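Local atomic coordinates of EmGH1 (Erythrobacter marinus, PDB entry 5Z87), a protein that probably hydrolyses beta-glucosidic bonds as a glycoside hydrolase of family 3. Residues A[413-418]-A[702-707]. Numbering follows the deposited sequence.
Sequences AEESIV and AGQDVV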
ATOM      1  N   ALA A 413      -8.640  19.014 -26.115  1.00 21.61           N
ATOM      2  CA  ALA A 413      -7.697  17.964 -26.486  1.00 23.24           C
ATOM      3  C   ALA A 413      -6.353  18.543 -26.931  1.00 33.91           C
ATOM      4  O   ALA A 413      -5.292  18.053 -26.515  1.00 28.77           O
ATOM      5  CB  ALA A 413      -8.302  17.084 -27.578  1.00 24.27           C
ATOM      6  N   GLU A 414      -6.378  19.602 -27.754  1.00 26.30           N
ATOM      7  CA  GLU A 414      -5.140  20.254 -28.196  1.00 27.26           C
ATOM      8  C   GLU A 414      -4.302  20.766 -27.022  1.00 31.66           C
ATOM      9  O   GLU A 414      -3.070  20.859 -27.134  1.00 24.71           O
ATOM     10  CB  GLU A 414      -5.460  21.412 -29.166  1.00 19.34           C
ATOM     11  CG  GLU A 414      -6.124  20.942 -30.486  1.00 28.04           C
ATOM     12  CD  GLU A 414      -6.482  22.075 -31.466  1.00 33.71           C
ATOM     13  OE1 GLU A 414      -6.575  23.252 -31.051  1.00 26.86           O
ATOM     14  OE2 GLU A 414      -6.669  21.772 -32.669  1.00 36.20           O
ATOM     15  N   GLU A 415      -4.939  21.112 -25.898  1.00 25.12           N
ATOM     16  CA  GLU A 415      -4.205  21.595 -24.733  1.00 22.34           C
ATOM     17  C   GLU A 415      -3.748  20.469 -23.813  1.00 23.27           C
ATOM     18  O   GLU A 415      -2.910  20.709 -22.940  1.00 23.51           O
ATOM     19  CB  GLU A 415      -5.058  22.576 -23.912  1.00 27.04           C
ATOM     20  CG  GLU A 415      -5.459  23.858 -24.618  1.00 30.55           C
ATOM     21  CD  GLU A 415      -4.358  24.904 -24.612  1.00 32.32           C
ATOM     22  OE1 GLU A 415      -3.594  24.971 -23.626  1.00 31.02           O
ATOM     23  OE2 GLU A 415      -4.254  25.660 -25.600  1.00 37.31           O
ATOM     24  N   SER A 416      -4.273  19.262 -23.990  1.00 23.90           N
ATOM     25  CA  SER A 416      -4.100  18.172 -23.041  1.00 22.11           C
ATOM     26  C   SER A 416      -3.095  17.126 -23.478  1.00 29.91           C
ATOM     27  O   SER A 416      -2.425  16.537 -22.620  1.00 25.10           O
ATOM     28  CB  SER A 416      -5.433  17.465 -22.804  1.00 21.43           C
ATOM     29  OG  SER A 416      -6.364  18.373 -22.257  1.00 29.01           O
ATOM     30  N   ILE A 417      -2.993  16.849 -24.778  1.00 20.11           N
ATOM     31  CA  ILE A 417      -2.117  15.772 -25.224  1.00 28.51           C
ATOM     32  C   ILE A 417      -0.679  16.067 -24.804  1.00 24.32           C
ATOM     33  O   ILE A 417      -0.188  17.196 -24.936  1.00 22.73           O
ATOM     34  CB  ILE A 417      -2.263  15.559 -26.737  1.00 27.71           C
ATOM     35  CG1 ILE A 417      -3.703  15.149 -27.054  1.00 24.24           C
ATOM     36  CG2 ILE A 417      -1.328  14.473 -27.208  1.00 20.85           C
ATOM     37  CD1 ILE A 417      -4.067  15.246 -28.509  1.00 23.68           C
ATOM     38  N   VAL A 418      -0.017  15.055 -24.242  1.00 21.27           N
ATOM     39  CA  VAL A 418       1.309  15.192 -23.646  1.00 18.42           C
ATOM     40  C   VAL A 418       2.344  14.618 -24.602  1.00 19.40           C
ATOM     41  O   VAL A 418       2.202  13.481 -25.073  1.00 17.11           O
ATOM     42  CB  VAL A 418       1.389  14.466 -22.289  1.00 28.72           C
ATOM     43  CG1 VAL A 418       2.820  14.572 -21.702  1.00 20.37           C
ATOM     44  CG2 VAL A 418       0.326  14.978 -21.320  1.00 17.39           C
ATOM     45  N   ALA A 702       6.589  29.423 -31.457  1.00 32.74           N
ATOM     46  CA  ALA A 702       5.758  29.727 -30.307  1.00 27.18           C
ATOM     47  C   ALA A 702       5.263  28.438 -29.647  1.00 28.89           C
ATOM     48  O   ALA A 702       5.069  27.400 -30.292  1.00 22.92           O
ATOM     49  CB  ALA A 702       4.576  30.608 -30.728  1.00 26.46           C
ATOM     50  N   GLY A 703       5.066  28.505 -28.339  1.00 25.01           N
ATOM     51  CA  GLY A 703       4.554  27.340 -27.645  1.00 25.98           C
ATOM     52  C   GLY A 703       4.168  27.692 -26.230  1.00 23.19           C
ATOM     53  O   GLY A 703       4.436  28.793 -25.738  1.00 25.24           O
ATOM     54  N   GLN A 704       3.554  26.722 -25.571  1.00 22.85           N
ATOM     55  CA  GLN A 704       3.152  26.882 -24.185  1.00 27.44           C
ATOM     56  C   GLN A 704       3.979  25.996 -23.260  1.00 26.82           C
ATOM     57  O   GLN A 704       4.457  24.924 -23.644  1.00 24.91           O
ATOM     58  CB  GLN A 704       1.674  26.559 -24.011  1.00 26.62           C
ATOM     59  CG  GLN A 704       0.756  27.558 -24.684  1.00 26.96           C
ATOM     60  CD  GLN A 704      -0.697  27.190 -24.491  1.00 22.16           C
ATOM     61  OE1 GLN A 704      -1.436  27.876 -23.783  1.00 31.70           O
ATOM     62  NE2 GLN A 704      -1.108  26.097 -25.095  1.00 18.85           N
ATOM     63  N   ASP A 705       4.142  26.464 -22.031  1.00 27.27           N
ATOM     64  CA  ASP A 705       4.724  25.665 -20.964  1.00 30.72           C
ATOM     65  C   ASP A 705       3.917  25.920 -19.695  1.00 28.21           C
ATOM     66  O   ASP A 705       3.274  26.968 -19.542  1.00 24.51           O
ATOM     67  CB  ASP A 705       6.214  26.003 -20.754  1.00 23.22           C
ATOM     68  CG  ASP A 705       7.006  24.845 -20.144  1.00 28.21           C
ATOM     69  OD1 ASP A 705       6.486  23.710 -20.098  1.00 30.28           O
ATOM     70  OD2 ASP A 705       8.161  25.067 -19.720  1.00 29.62           O
ATOM     71  N   VAL A 706       3.956  24.958 -18.777  1.00 21.19           N
ATOM     72  CA  VAL A 706       3.314  25.099 -17.475  1.00 19.02           C
ATOM     73  C   VAL A 706       4.399  25.354 -16.438  1.00 24.49           C
ATOM     74  O   VAL A 706       5.151  24.446 -16.073  1.00 22.91           O
ATOM     75  CB  VAL A 706       2.471  23.872 -17.117  1.00 24.67           C
ATOM     76  CG1 VAL A 706       1.801  24.085 -15.774  1.00 17.71           C
ATOM     77  CG2 VAL A 706       1.428  23.611 -18.213  1.00 23.77           C
ATOM     78  N   VAL A 707       4.485  26.601 -15.975  1.00 24.06           N
ATOM     79  CA  VAL A 707       5.385  26.979 -14.894  1.00 20.93           C
ATOM     80  C   VAL A 707       4.836  26.435 -13.580  1.00 29.18           C
ATOM     81  O   VAL A 707       3.661  26.645 -13.257  1.00 31.06           O
ATOM     82  CB  VAL A 707       5.520  28.507 -14.863  1.00 22.66           C
ATOM     83  CG1 VAL A 707       6.285  28.982 -13.649  1.00 20.22           C
ATOM     84  CG2 VAL A 707       6.179  28.990 -16.146  1.00 27.79           C
TER
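Glu-415 and Gln-704 meet through the ends of their side chains and join two parts of a family 3 glycoside hydrolase: the helix 403-416, which leads into edge strand 418-422 of a mixed sheet, and strand 703-713 of the fibronectin type III-like domain. The amide nitrogen NE2 of Gln-704 donates to OE1 of Glu-415 at 3.1 Å, approaching on the syn side but 28° out of the carboxylate plane. A weak second bond runs from the same NE2 to OE2 of Glu-415 at 3.2 Å, so the amide nitrogen faces both oxygens, and the amide plane stands nearly perpendicular to the carboxylate (81°). The backbones stay well apart, their closest CA atoms, those of Glu-415 and Gln-704, 9.1 Å from each other, and long polar side chains suit such a gap. Gln-704 spans it with a chain extended beyond CG, whereas Glu-415 bends at chi2 (-81°) to bring its carboxylate across.

The strongest polar partner of Glu-415 is Arg-154, which forms a salt bridge with OE1; Lys-730 of the neighbouring strand 724-733 forms a second one to the same oxygen, and the two cations probably favour the ionised carboxylate. A glutamine adds a neutral donor to this cluster without another charge. A leucine in place of Gln-704 would probably leave the carboxylate to its two cations and sever the direct link between helix and strand. Lys-730 also touches the Gln-704 side chain, whose own carbonyl OE1 lies 3.6 Å from OE1 of Glu-415.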